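Local coordinates for protein Glucanase/chitosanase (Paenibacillus fukuinensis, PDB 4ZY9) that probably hydrolyses glycosidic bonds in glucans and chitosan, this chain being its CBM32 chitosan-binding module, a beta-sandwich, at residues Asn61-Asn66 / Trp131-Tyr136; Tyr75-Ser80 / Lys113-His118; Ala17-Gly22 / Ala40-Val45. The protein carries 1 engineered substitution. All blocks are in the same frame, centred on the assembly; numbering follows the deposited sequence. Where two conformers were deposited one is given.

Interaction 1: Asn61-Asn66 / Trp131-Tyr136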
ATOM      1  N   ASN A  61      11.703   3.189   6.188  1.00  5.65           N
ATOM      2  CA  ASN A  61      12.305   4.050   5.217  1.00  6.12           C
ATOM      3  C   ASN A  61      12.075   3.639   3.800  1.00  5.24           C
ATOM      4  O   ASN A  61      12.630   4.246   2.867  1.00  6.35           O
ATOM      5  CB  ASN A  61      13.772   4.219   5.518  1.00  6.22           C
ATOM      6  CG  ASN A  61      14.548   2.953   5.254  1.00  7.41           C
ATOM      7  OD1 ASN A  61      14.076   1.922   4.899  1.00  7.69           O
ATOM      8  ND2 ASN A  61      15.890   3.062   5.457  1.00 12.00           N
ATOM      9  N   ARG A  62      11.299   2.560   3.525  1.00  5.14           N
ATOM     10  CA  ARG A  62      11.200   2.056   2.157  1.00  4.68           C
ATOM     11  C   ARG A  62       9.880   1.296   1.976  1.00  4.61           C
ATOM     12  O   ARG A  62       9.477   0.562   2.899  1.00  4.40           O
ATOM     13  CB  ARG A  62      12.403   1.214   1.810  1.00  5.10           C
ATOM     14  CG  ARG A  62      12.287   0.391   0.616  1.00  5.19           C
ATOM     15  CD  ARG A  62      13.473  -0.588   0.340  1.00  5.82           C
ATOM     16  NE  ARG A  62      13.274  -1.462  -0.793  1.00  5.79           N
ATOM     17  CZ  ARG A  62      13.585  -2.756  -0.779  1.00  6.67           C
ATOM     18  NH1 ARG A  62      14.227  -3.327   0.208  1.00  6.26           N
ATOM     19  NH2 ARG A  62      13.292  -3.492  -1.872  1.00  6.91           N
ATOM     20  N   VAL A  63       9.272   1.453   0.824  1.00  4.53           N
ATOM     21  CA  VAL A  63       8.094   0.665   0.466  0.80  5.31           C
ATOM     22  C   VAL A  63       8.298   0.128  -0.913  1.00  5.20           C
ATOM     23  O   VAL A  63       8.759   0.848  -1.844  1.00  6.16           O
ATOM     24  CB  VAL A  63       6.816   1.542   0.425  0.80  5.36           C
ATOM     25  CG1 VAL A  63       5.624   0.847  -0.202  0.80  6.00           C
ATOM     26  CG2 VAL A  63       6.406   1.919   1.820  0.80  4.93           C
ATOM     27  N   LYS A  64       8.015  -1.165  -1.099  1.00  4.79           N
ATOM     28  CA  LYS A  64       8.008  -1.788  -2.434  1.00  5.02           C
ATOM     29  C   LYS A  64       6.605  -2.234  -2.796  1.00  4.77           C
ATOM     30  O   LYS A  64       5.920  -2.963  -2.015  1.00  6.64           O
ATOM     31  CB  LYS A  64       8.997  -2.937  -2.500  1.00  6.00           C
ATOM     32  CG  LYS A  64       9.110  -3.494  -3.892  1.00  8.45           C
ATOM     33  CD  LYS A  64      10.109  -4.738  -3.894  1.00 11.82           C
ATOM     34  CE  LYS A  64       9.932  -5.694  -5.061  1.00 15.74           C
ATOM     35  NZ  LYS A  64      10.448  -7.090  -5.074  1.00 20.08           N
ATOM     36  N   LEU A  65       6.135  -1.835  -3.938  1.00  4.88           N
ATOM     37  CA  LEU A  65       4.827  -2.203  -4.516  1.00  5.13           C
ATOM     38  C   LEU A  65       4.986  -3.084  -5.728  1.00  4.89           C
ATOM     39  O   LEU A  65       5.787  -2.698  -6.665  1.00  7.16           O
ATOM     40  CB  LEU A  65       4.047  -1.021  -4.873  1.00  5.85           C
ATOM     41  CG  LEU A  65       3.827   0.035  -3.752  1.00  6.17           C
ATOM     42  CD1 LEU A  65       3.098   1.245  -4.272  1.00  6.73           C
ATOM     43  CD2 LEU A  65       3.023  -0.543  -2.594  1.00  7.05           C
ATOM     44  N   ASN A  66       4.323  -4.203  -5.801  1.00  5.60           N
ATOM     45  CA  ASN A  66       4.270  -5.014  -6.999  0.50  4.95           C
ATOM     46  C   ASN A  66       2.869  -4.969  -7.544  1.00  4.97           C
ATOM     47  O   ASN A  66       1.954  -5.631  -7.008  1.00  4.81           O
ATOM     48  CB  ASN A  66       4.686  -6.422  -6.685  0.50  4.92           C
ATOM     49  CG  ASN A  66       4.594  -7.358  -7.913  0.50  5.21           C
ATOM     50  OD1 ASN A  66       4.349  -6.951  -8.977  0.50  4.74           O
ATOM     51  ND2 ASN A  66       4.958  -8.632  -7.662  0.50  5.97           N
ATOM     52  N   TRP A 131      -0.279  -7.124  -6.012  1.00  3.80           N
ATOM     53  CA  TRP A 131       0.165  -8.409  -5.588  1.00  3.94           C
ATOM     54  C   TRP A 131       0.810  -8.393  -4.236  1.00  3.96           C
ATOM     55  O   TRP A 131       0.615  -9.303  -3.416  1.00  4.81           O
ATOM     56  CB  TRP A 131       1.160  -9.047  -6.652  1.00  4.39           C
ATOM     57  CG  TRP A 131       0.681  -9.161  -8.043  1.00  5.20           C
ATOM     58  CD1 TRP A 131       1.147  -8.428  -9.061  1.00  5.50           C
ATOM     59  CD2 TRP A 131      -0.274 -10.126  -8.583  1.00  5.29           C
ATOM     60  NE1 TRP A 131       0.524  -8.842 -10.218  1.00  5.66           N
ATOM     61  CE2 TRP A 131      -0.397  -9.829  -9.932  1.00  5.90           C
ATOM     62  CE3 TRP A 131      -1.076 -11.131  -8.025  1.00  5.65           C
ATOM     63  CZ2 TRP A 131      -1.212 -10.620 -10.764  1.00  6.22           C
ATOM     64  CZ3 TRP A 131      -1.900 -11.828  -8.886  1.00  6.73           C
ATOM     65  CH2 TRP A 131      -1.991 -11.506 -10.206  1.00  6.60           C
ATOM     66  N   GLU A 132       1.716  -7.418  -4.069  1.00  3.77           N
ATOM     67  CA  GLU A 132       2.545  -7.371  -2.943  1.00  4.30           C
ATOM     68  C   GLU A 132       2.799  -5.897  -2.519  1.00  4.00           C
ATOM     69  O   GLU A 132       2.971  -5.028  -3.376  1.00  4.56           O
ATOM     70  CB  GLU A 132       3.896  -8.061  -3.103  1.00  5.40           C
ATOM     71  CG  GLU A 132       3.756  -9.509  -3.511  1.00  6.65           C
ATOM     72  CD  GLU A 132       5.091 -10.184  -3.935  1.00  8.83           C
ATOM     73  OE1 GLU A 132       5.560  -9.856  -5.021  1.00 10.40           O
ATOM     74  OE2 GLU A 132       5.612 -10.945  -3.154  1.00 10.75           O
ATOM     75  N   PHE A 133       2.845  -5.642  -1.218  1.00  3.95           N
ATOM     76  CA  PHE A 133       3.194  -4.327  -0.627  1.00  4.08           C
ATOM     77  C   PHE A 133       4.092  -4.644   0.546  1.00  3.97           C
ATOM     78  O   PHE A 133       3.624  -5.313   1.493  1.00  4.62           O
ATOM     79  CB  PHE A 133       1.844  -3.696  -0.206  1.00  4.72           C
ATOM     80  CG  PHE A 133       1.855  -2.319   0.334  1.00  4.79           C
ATOM     81  CD1 PHE A 133       2.942  -1.731   1.036  1.00  5.27           C
ATOM     82  CD2 PHE A 133       0.663  -1.554   0.333  1.00  4.76           C
ATOM     83  CE1 PHE A 133       2.829  -0.480   1.649  1.00  5.28           C
ATOM     84  CE2 PHE A 133       0.582  -0.338   0.988  1.00  5.60           C
ATOM     85  CZ  PHE A 133       1.663   0.218   1.616  1.00  5.40           C
ATOM     86  N   GLU A 134       5.344  -4.254   0.411  1.00  4.43           N
ATOM     87  CA  GLU A 134       6.381  -4.554   1.444  1.00  4.01           C
ATOM     88  C   GLU A 134       6.809  -3.256   2.065  1.00  4.34           C
ATOM     89  O   GLU A 134       6.858  -2.255   1.385  1.00  4.36           O
ATOM     90  CB  GLU A 134       7.531  -5.258   0.791  1.00  5.52           C
ATOM     91  CG  GLU A 134       7.146  -6.550   0.035  1.00  5.75           C
ATOM     92  CD  GLU A 134       8.174  -7.166  -0.872  1.00  8.38           C
ATOM     93  OE1 GLU A 134       9.262  -6.640  -0.971  1.00  9.28           O
ATOM     94  OE2 GLU A 134       7.820  -8.184  -1.581  1.00 11.00           O
ATOM     95  N   VAL A 135       7.248  -3.330   3.297  1.00  3.89           N
ATOM     96  CA  VAL A 135       7.714  -2.192   4.068  1.00  4.21           C
ATOM     97  C   VAL A 135       9.007  -2.532   4.760  1.00  4.44           C
ATOM     98  O   VAL A 135       9.147  -3.580   5.377  1.00  4.54           O
ATOM     99  CB  VAL A 135       6.617  -1.789   5.142  1.00  4.56           C
ATOM    100  CG1 VAL A 135       7.127  -0.593   5.952  1.00  5.61           C
ATOM    101  CG2 VAL A 135       5.352  -1.416   4.519  1.00  4.51           C
ATOM    102  N   TYR A 136      10.005  -1.665   4.643  1.00  4.48           N
ATOM    103  CA  TYR A 136      11.315  -1.884   5.217  1.00  5.07           C
ATOM    104  C   TYR A 136      11.771  -0.705   6.035  1.00  5.22           C
ATOM    105  O   TYR A 136      11.291   0.414   5.840  1.00  6.11           O
ATOM    106  CB  TYR A 136      12.417  -2.181   4.135  1.00  5.01           C
ATOM    107  CG  TYR A 136      12.014  -3.303   3.198  1.00  5.40           C
ATOM    108  CD1 TYR A 136      11.206  -3.177   2.063  1.00  6.19           C
ATOM    109  CD2 TYR A 136      12.493  -4.614   3.464  1.00  6.64           C
ATOM    110  CE1 TYR A 136      10.896  -4.294   1.310  1.00  7.23           C
ATOM    111  CE2 TYR A 136      12.177  -5.680   2.666  1.00  7.92           C
ATOM    112  CZ  TYR A 136      11.379  -5.463   1.670  1.00  7.21           C
ATOM    113  OH  TYR A 136      11.079  -6.660   0.943  1.00  9.36           O
TER
HETATM  114  O   HOH W   1      11.241  -7.803  -2.452  1.00 17.30           O
HETATM  115  O   HOH W   2       7.674  -8.288  -4.170  1.00 22.56           O

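Interaction 2: Tyr75-Ser80 / Lys113-His118. Engineered in segment 113-118: Met117 (natural residue Val).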
ATOM      1  N   TYR A  75      -0.420   8.379  -7.072  1.00  4.39           N
ATOM      2  CA  TYR A  75      -0.575   7.863  -5.676  1.00  4.38           C
ATOM      3  C   TYR A  75       0.397   8.489  -4.817  1.00  4.00           C
ATOM      4  O   TYR A  75       1.435   9.094  -5.274  1.00  4.93           O
ATOM      5  CB  TYR A  75      -0.484   6.372  -5.619  1.00  4.41           C
ATOM      6  CG  TYR A  75       0.912   5.815  -5.958  1.00  5.17           C
ATOM      7  CD1 TYR A  75       1.770   5.524  -4.902  1.00  5.76           C
ATOM      8  CD2 TYR A  75       1.265   5.444  -7.237  1.00  4.79           C
ATOM      9  CE1 TYR A  75       3.047   5.008  -5.174  1.00  5.47           C
ATOM     10  CE2 TYR A  75       2.498   4.817  -7.479  1.00  5.42           C
ATOM     11  CZ  TYR A  75       3.320   4.606  -6.395  1.00  5.18           C
ATOM     12  OH  TYR A  75       4.586   4.025  -6.564  1.00  7.00           O
ATOM     13  N   THR A  76       0.158   8.381  -3.527  1.00  4.25           N
ATOM     14  CA  THR A  76       1.123   8.733  -2.486  0.80  4.34           C
ATOM     15  C   THR A  76       1.393   7.547  -1.611  1.00  4.03           C
ATOM     16  O   THR A  76       0.552   6.592  -1.513  1.00  4.48           O
ATOM     17  CB  THR A  76       0.602   9.907  -1.577  0.80  4.49           C
ATOM     18  OG1 THR A  76      -0.710   9.565  -1.118  0.80  4.04           O
ATOM     19  CG2 THR A  76       0.374  11.229  -2.449  0.80  5.58           C
ATOM     20  N   ILE A  77       2.516   7.585  -0.965  1.00  4.11           N
ATOM     21  CA  ILE A  77       2.843   6.730   0.186  0.80  4.73           C
ATOM     22  C   ILE A  77       2.760   7.573   1.410  1.00  4.35           C
ATOM     23  O   ILE A  77       3.374   8.666   1.442  1.00  5.36           O
ATOM     24  CB  ILE A  77       4.226   6.028   0.052  0.80  5.50           C
ATOM     25  CG1 ILE A  77       4.312   5.248  -1.188  0.80  6.53           C
ATOM     26  CG2 ILE A  77       4.495   5.210   1.306  0.80  5.51           C
ATOM     27  CD1 ILE A  77       3.356   4.079  -1.234  0.80  7.01           C
ATOM     28  N   GLN A  78       2.035   7.128   2.413  1.00  4.26           N
ATOM     29  CA  GLN A  78       1.818   7.911   3.638  1.00  4.55           C
ATOM     30  C   GLN A  78       2.059   7.095   4.848  1.00  4.78           C
ATOM     31  O   GLN A  78       1.905   5.847   4.819  1.00  5.41           O
ATOM     32  CB  GLN A  78       0.409   8.459   3.670  1.00  6.00           C
ATOM     33  CG  GLN A  78      -0.007   9.158   2.387  1.00  7.41           C
ATOM     34  CD  GLN A  78      -1.422   9.642   2.418  1.00  9.78           C
ATOM     35  OE1 GLN A  78      -2.204   9.138   3.223  1.00 16.29           O
ATOM     36  NE2 GLN A  78      -1.858  10.410   1.398  1.00 12.39           N
ATOM     37  N   VAL A  79       2.450   7.707   5.960  1.00  4.26           N
ATOM     38  CA  VAL A  79       2.702   7.007   7.200  1.00  4.52           C
ATOM     39  C   VAL A  79       1.911   7.699   8.311  1.00  4.18           C
ATOM     40  O   VAL A  79       1.752   8.925   8.310  1.00  4.99           O
ATOM     41  CB  VAL A  79       4.206   6.959   7.515  1.00  5.82           C
ATOM     42  CG1 VAL A  79       4.939   6.036   6.497  1.00  7.92           C
ATOM     43  CG2 VAL A  79       4.883   8.312   7.616  1.00  6.18           C
ATOM     44  N   SER A  80       1.624   6.894   9.311  1.00  4.62           N
ATOM     45  CA  SER A  80       0.974   7.409  10.553  0.70  4.78           C
ATOM     46  C   SER A  80       1.569   6.679  11.761  1.00  4.66           C
ATOM     47  O   SER A  80       1.779   5.469  11.732  1.00  5.41           O
ATOM     48  CB  SER A  80      -0.535   7.180  10.493  0.70  4.20           C
ATOM     49  OG  SER A  80      -1.126   7.398  11.810  0.70  3.90           O
ATOM     50  N   LYS A 113       3.322   3.246  12.697  1.00  4.88           N
ATOM     51  CA  LYS A 113       2.547   2.043  12.951  1.00  4.90           C
ATOM     52  C   LYS A 113       1.775   1.657  11.705  1.00  4.37           C
ATOM     53  O   LYS A 113       1.484   0.444  11.504  1.00  5.42           O
ATOM     54  CB  LYS A 113       1.620   2.235  14.141  1.00  6.34           C
ATOM     55  CG  LYS A 113       0.831   0.993  14.495  1.00  6.49           C
ATOM     56  CD  LYS A 113       0.007   1.163  15.745  1.00  7.79           C
ATOM     57  CE  LYS A 113      -0.836  -0.047  15.999  1.00  8.91           C
ATOM     58  NZ  LYS A 113      -1.708   0.102  17.192  1.00 10.51           N
ATOM     59  N   TYR A 114       1.393   2.587  10.880  1.00  4.22           N
ATOM     60  CA  TYR A 114       0.615   2.335   9.674  1.00  4.02           C
ATOM     61  C   TYR A 114       1.246   2.909   8.438  1.00  4.10           C
ATOM     62  O   TYR A 114       1.770   4.042   8.512  1.00  4.66           O
ATOM     63  CB  TYR A 114      -0.817   2.883   9.797  1.00  4.90           C
ATOM     64  CG  TYR A 114      -1.570   2.485  11.020  1.00  5.30           C
ATOM     65  CD1 TYR A 114      -2.268   1.302  11.103  1.00  5.24           C
ATOM     66  CD2 TYR A 114      -1.521   3.269  12.168  1.00  6.25           C
ATOM     67  CE1 TYR A 114      -3.003   0.924  12.239  1.00  6.14           C
ATOM     68  CE2 TYR A 114      -2.235   2.885  13.353  1.00  6.32           C
ATOM     69  CZ  TYR A 114      -2.961   1.771  13.312  1.00  6.77           C
ATOM     70  OH  TYR A 114      -3.615   1.377  14.494  1.00  8.28           O
ATOM     71  N   VAL A 115       1.191   2.190   7.328  1.00  3.64           N
ATOM     72  CA  VAL A 115       1.792   2.658   6.084  1.00  3.51           C
ATOM     73  C   VAL A 115       0.728   2.485   4.989  1.00  3.59           C
ATOM     74  O   VAL A 115       0.156   1.359   4.901  1.00  4.05           O
ATOM     75  CB  VAL A 115       3.075   1.870   5.747  1.00  4.17           C
ATOM     76  CG1 VAL A 115       3.677   2.405   4.443  1.00  4.74           C
ATOM     77  CG2 VAL A 115       4.033   1.967   6.882  1.00  4.51           C
ATOM     78  N   ARG A 116       0.419   3.520   4.254  1.00  3.78           N
ATOM     79  CA  ARG A 116      -0.656   3.554   3.311  1.00  3.53           C
ATOM     80  C   ARG A 116      -0.195   3.865   1.903  1.00  3.77           C
ATOM     81  O   ARG A 116       0.641   4.760   1.724  1.00  4.66           O
ATOM     82  CB  ARG A 116      -1.671   4.631   3.712  1.00  4.88           C
ATOM     83  CG  ARG A 116      -2.968   4.671   2.906  1.00  4.81           C
ATOM     84  CD  ARG A 116      -4.175   5.352   3.547  1.00  6.17           C
ATOM     85  NE  ARG A 116      -4.013   6.806   3.601  1.00  7.27           N
ATOM     86  CZ  ARG A 116      -5.046   7.675   3.697  1.00  8.32           C
ATOM     87  NH1 ARG A 116      -6.268   7.199   3.829  1.00  9.94           N
ATOM     88  NH2 ARG A 116      -4.813   8.945   3.645  1.00  9.05           N
HETATM   89  N   MSE A 117      -0.773   3.207   0.955  1.00  3.39           N
HETATM   90  CA  MSE A 117      -0.746   3.611  -0.481  1.00  3.50           C
HETATM   91  C   MSE A 117      -2.084   4.226  -0.769  1.00  3.03           C
HETATM   92  O   MSE A 117      -3.135   3.544  -0.583  1.00  3.68           O
HETATM   93  CB  MSE A 117      -0.538   2.406  -1.346  1.00  4.01           C
HETATM   94  CG  MSE A 117      -0.252   2.704  -2.822  1.00  5.17           C
HETATM   95 SE   MSE A 117      -1.816   3.448  -3.843  1.00  7.53          SE
HETATM   96  CE  MSE A 117      -3.085   2.003  -3.627  1.00  6.46           C
ATOM     97  N   HIS A 118      -2.156   5.517  -1.040  1.00  3.54           N
ATOM     98  CA  HIS A 118      -3.382   6.232  -1.363  1.00  3.77           C
ATOM     99  C   HIS A 118      -3.350   6.623  -2.831  1.00  3.63           C
ATOM    100  O   HIS A 118      -2.461   7.355  -3.236  1.00  4.31           O
ATOM    101  CB  HIS A 118      -3.555   7.468  -0.444  1.00  4.09           C
ATOM    102  CG  HIS A 118      -4.834   8.144  -0.589  1.00  4.63           C
ATOM    103  ND1 HIS A 118      -5.083   9.042  -1.573  1.00  5.66           N
ATOM    104  CD2 HIS A 118      -5.994   7.962   0.074  1.00  4.95           C
ATOM    105  CE1 HIS A 118      -6.356   9.427  -1.508  1.00  5.10           C
ATOM    106  NE2 HIS A 118      -6.923   8.776  -0.522  1.00  5.84           N
TER
HETATM  107  O   HOH W   3      -2.853  10.400  -2.630  1.00  6.78           O

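Interaction 3: Ala17-Gly22 / Ala40-Val45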
ATOM      1  N   ALA A  17      -8.381  -1.701   3.589  1.00  4.08           N
ATOM      2  CA  ALA A  17      -8.501  -0.987   2.307  1.00  4.42           C
ATOM      3  C   ALA A  17      -9.734  -0.196   2.208  1.00  4.18           C
ATOM      4  O   ALA A  17     -10.761  -0.511   2.923  1.00  6.21           O
ATOM      5  CB  ALA A  17      -8.400  -1.923   1.104  1.00  4.26           C
ATOM      6  N   SER A  18      -9.830   0.726   1.354  1.00  4.92           N
ATOM      7  CA  SER A  18     -11.025   1.468   1.125  1.00  5.92           C
ATOM      8  C   SER A  18     -12.126   0.578   0.517  1.00  6.64           C
ATOM      9  O   SER A  18     -13.327   0.815   0.838  1.00  8.12           O
ATOM     10  CB  SER A  18     -10.749   2.549   0.048  1.00  6.46           C
ATOM     11  OG  SER A  18     -10.037   2.014  -1.037  1.00  6.62           O
ATOM     12  N   SER A  19     -11.852  -0.419  -0.257  1.00  5.88           N
ATOM     13  CA  SER A  19     -12.839  -1.314  -0.845  1.00  6.06           C
ATOM     14  C   SER A  19     -12.095  -2.560  -1.303  1.00  5.68           C
ATOM     15  O   SER A  19     -10.804  -2.526  -1.465  1.00  5.57           O
ATOM     16  CB  SER A  19     -13.588  -0.721  -1.992  1.00  6.70           C
ATOM     17  OG  SER A  19     -12.756  -0.500  -3.090  1.00  6.95           O
ATOM     18  N   ILE A  20     -12.840  -3.606  -1.621  1.00  6.24           N
ATOM     19  CA  ILE A  20     -12.300  -4.765  -2.248  1.00  5.89           C
ATOM     20  C   ILE A  20     -13.217  -5.153  -3.399  1.00  7.33           C
ATOM     21  O   ILE A  20     -14.452  -4.855  -3.372  1.00  8.73           O
ATOM     22  CB  ILE A  20     -12.085  -5.994  -1.302  1.00  7.17           C
ATOM     23  CG1 ILE A  20     -13.434  -6.545  -0.794  1.00  7.45           C
ATOM     24  CG2 ILE A  20     -11.112  -5.602  -0.169  1.00  8.06           C
ATOM     25  CD1 ILE A  20     -13.185  -7.778  -0.017  1.00  9.32           C
ATOM     26  N   GLU A  21     -12.715  -5.802  -4.391  1.00  7.35           N
ATOM     27  CA  GLU A  21     -13.470  -6.209  -5.542  1.00  9.47           C
ATOM     28  C   GLU A  21     -14.479  -7.272  -5.140  1.00  9.64           C
ATOM     29  O   GLU A  21     -15.636  -7.222  -5.725  1.00 13.63           O
ATOM     30  CB  GLU A  21     -12.548  -6.748  -6.645  1.00 10.56           C
ATOM     31  CG  GLU A  21     -13.256  -6.962  -7.985  1.00 14.67           C
ATOM     32  CD  GLU A  21     -12.342  -7.706  -8.925  1.00 17.23           C
ATOM     33  OE1 GLU A  21     -12.551  -8.902  -9.303  1.00 16.35           O
ATOM     34  OE2 GLU A  21     -11.356  -7.122  -9.315  1.00 17.95           O
ATOM     35  N   GLY A  22     -14.140  -8.164  -4.253  1.00  9.45           N
ATOM     36  CA  GLY A  22     -14.990  -9.316  -3.813  1.00 10.69           C
ATOM     37  C   GLY A  22     -14.127 -10.193  -2.977  1.00 10.54           C
ATOM     38  O   GLY A  22     -12.915  -9.972  -2.831  1.00  8.86           O
ATOM     39  N   ALA A  40      -7.465  -6.298  -4.666  1.00  4.07           N
ATOM     40  CA  ALA A  40      -8.004  -5.484  -5.800  1.00  3.99           C
ATOM     41  C   ALA A  40      -9.150  -4.675  -5.193  1.00  4.71           C
ATOM     42  O   ALA A  40     -10.001  -5.259  -4.457  1.00  5.63           O
ATOM     43  CB  ALA A  40      -8.498  -6.375  -6.923  1.00  4.31           C
ATOM     44  N   SER A  41      -9.214  -3.413  -5.500  1.00  4.77           N
ATOM     45  CA  SER A  41     -10.286  -2.531  -4.995  1.00  5.30           C
ATOM     46  C   SER A  41     -11.525  -2.709  -5.847  1.00  6.01           C
ATOM     47  O   SER A  41     -11.529  -3.326  -6.915  1.00  6.58           O
ATOM     48  CB  SER A  41      -9.790  -1.042  -5.171  1.00  4.93           C
ATOM     49  OG  SER A  41      -9.778  -0.602  -6.471  1.00  5.30           O
ATOM     50  N   ALA A  42     -12.612  -2.032  -5.418  1.00  6.65           N
ATOM     51  CA  ALA A  42     -13.697  -1.832  -6.347  1.00  6.99           C
ATOM     52  C   ALA A  42     -13.248  -1.127  -7.558  1.00  7.42           C
ATOM     53  O   ALA A  42     -12.308  -0.324  -7.473  1.00  7.16           O
ATOM     54  CB  ALA A  42     -14.833  -1.054  -5.678  1.00  8.17           C
ATOM     55  N   GLU A  43     -13.884  -1.330  -8.698  1.00  8.50           N
ATOM     56  CA  GLU A  43     -13.463  -0.747  -9.919  0.60  8.73           C
ATOM     57  C   GLU A  43     -14.233   0.539 -10.249  1.00  9.25           C
ATOM     58  O   GLU A  43     -15.423   0.708  -9.842  1.00 10.95           O
ATOM     59  CB  GLU A  43     -13.640  -1.733 -11.079  0.60  9.37           C
ATOM     60  CG  GLU A  43     -13.023  -3.134 -10.874  0.60  9.15           C
ATOM     61  CD  GLU A  43     -13.278  -4.159 -12.029  0.60  9.43           C
ATOM     62  OE1 GLU A  43     -14.484  -4.500 -12.104  0.60 11.96           O
ATOM     63  OE2 GLU A  43     -12.368  -4.629 -12.854  0.60  6.53           O
ATOM     64  N   GLY A  44     -13.640   1.372 -11.051  1.00  8.73           N
ATOM     65  CA  GLY A  44     -14.330   2.550 -11.577  1.00 10.41           C
ATOM     66  C   GLY A  44     -14.414   3.775 -10.695  1.00  8.88           C
ATOM     67  O   GLY A  44     -15.112   4.740 -11.064  1.00 10.49           O
ATOM     68  N   VAL A  45     -13.748   3.823  -9.563  1.00  7.93           N
ATOM     69  CA  VAL A  45     -13.954   4.835  -8.586  1.00  8.26           C
ATOM     70  C   VAL A  45     -12.657   5.241  -7.946  1.00  7.44           C
ATOM     71  O   VAL A  45     -11.850   4.408  -7.456  1.00  6.82           O
ATOM     72  CB  VAL A  45     -14.843   4.339  -7.437  1.00  9.15           C
ATOM     73  CG1 VAL A  45     -14.948   5.287  -6.279  1.00 10.28           C
ATOM     74  CG2 VAL A  45     -16.245   3.942  -7.849  1.00 11.34           C
TER
HETATM   75  O   HOH W   4     -10.538  -4.557  -9.199  1.00 10.68           O

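Interaction 1: Asn61-Asn66 / Trp131-Tyr136
Two antiparallel neighbours in one sheet of the CBM32 beta-sandwich meet here: Arg62, Lys64 and Asn66 pair with Tyr136, Glu134 and Glu132 on the partly exposed face, while Val63 and Leu65 pair with Val135 and Phe133 on the buried one. The guanidinium of Arg62 lies flat on the Tyr136 ring, planes 11° apart, with CZ 4.0 Å from the ring centroid, a cation-pi stack. With CG anti to the backbone N (chi1 166°) and the chain extended to NE, the arginine runs alongside the tyrosine, and its NE also forms a salt bridge with Asp104. Tyr136 OH donates to Glu134 OE1 at 2.6 Å, approaching from above the carboxylate plane. Lys64 NZ stops 4.3 Å from Glu134 OE1, beyond salt-bridge range; one water joins these two atoms, and a second links NZ to Glu134 OE2. In the conformer given, Asn66 ND2 gives Glu132 OE1 a 3.0 Å bond, nearly straight at 169°, onto the anti lone pair. Polar side chains and an amphipathic tyrosine suit this partly exposed face, and apolar ones the other: Leu65 CD2 rests over one face of Phe133, 3.8 Å from the ring centroid. Asn61 and Arg62 both face Tyr136, and Trp131 and Glu132 both face Asn66, so the pairing ends in a classic beta bulge twice over, within the antiparallel sheet of a beta-sandwich.

Interaction 2: Tyr75-Ser80 / Lys113-His118
Arg116 lies alongside Gln78 and turns the edge of its guanidinium onto the amide oxygen, across two antiparallel strands of the beta-sandwich. Gln78 OE1 receives two bonds side-on, from Arg116 NH2 at 2.6 Å and from Arg116 NE at 3.0 Å. NH2 lies in the carbonyl plane, on a lone pair, whereas NE stands above that plane; the oxygen itself sits in the guanidinium plane. The arginine chain is extended until it bends at chi3 (72°), which swings both nitrogens toward the glutamine. One face of the guanidinium is covered by His118 CD2, and Trp49 and Trp89 add cation-pi contacts, so a flat, delocalised cation suits this place. The Gln78 amide and the His118 ring are nearly parallel, planes 4° apart.

The reverse face is apolar. Val79 CG1 meets Val115 CG2 at 4.2 Å, short branched chains that fit the interior between the sheets. Met117, an engineered substitution for the natural valine and present as selenomethionine, bends at chi2 and chi3 and crosses Tyr75 at about a right angle: its SE is 3.7 Å from Tyr75 CB and 4.9 Å from the ring centroid, an oblique Met-aromatic contact. Tyr75 OH reaches on to Asp103. Lys113 and Tyr114 both give their N-H to Ser80 O, a classic beta bulge. At the far end one water is bonded to Thr76 OG1 at 2.8 Å and to His118 ND1 at 2.8 Å, and donates to His118 O.

Interaction 3: Ala17-Gly22 / Ala40-Val45
Glu21 reaches along Ala40 and Ser41 in a packing of two loops. Its CB lies 3.6 Å from Ser41 O; CG, anti to the backbone N (chi1 -170°), starts an extended chain that passes the same carbonyl at 4.2 Å. At the tip Glu21 OE2 comes 3.8 Å from Ala40 CB and accepts a hydrogen bond from a water that also donates to Ser41 O. In the backbone, Glu21 N donates to Ala40 O at 2.8 Å. Ser19 makes the second direct link: its CB points toward the other loop, and OG accepts from Ala42 N at 2.8 Å with an angle of 160°, and touches the Ala42 methyl. A small hydroxyl suits this place, since it stands in for a backbone acceptor at close range. With an alanine here, Ala42 N would probably be left without this acceptor and residues 40-45 would be held less closely to residues 17-22. Ser19 O meanwhile accepts from Trp39 NE1, tying the loop to strand 39-40. The contact thus joins the loop after strand 14-17 to the loop after strand 39-40, strands that belong to the two different sheets of the beta-sandwich.

In the fold
Interactions 1 and 2 belong to the two facing sheets of the sandwich, and their centres are 11 Å apart. Their inward side chains meet in the core: Phe133 CE2 lies 3.8 Å from Met117 CB, and Val63 CG2 is 3.8 Å from both Val115 CG1 and Ile77 CG2. In the chain, interaction 2 is nested within the loop that interaction 1 closes, with strand 57-67 followed by 75-80 and strand 114-122 by 129-136. Interaction 3 closes earlier, centred 19 Å from interaction 1 and 17 Å from interaction 2, with nearest atoms about 7 Å away in each case. Trp49, beside Arg116 and His118, also bonds through its backbone to Ser18, connecting the neighbourhoods of interactions 2 and 3.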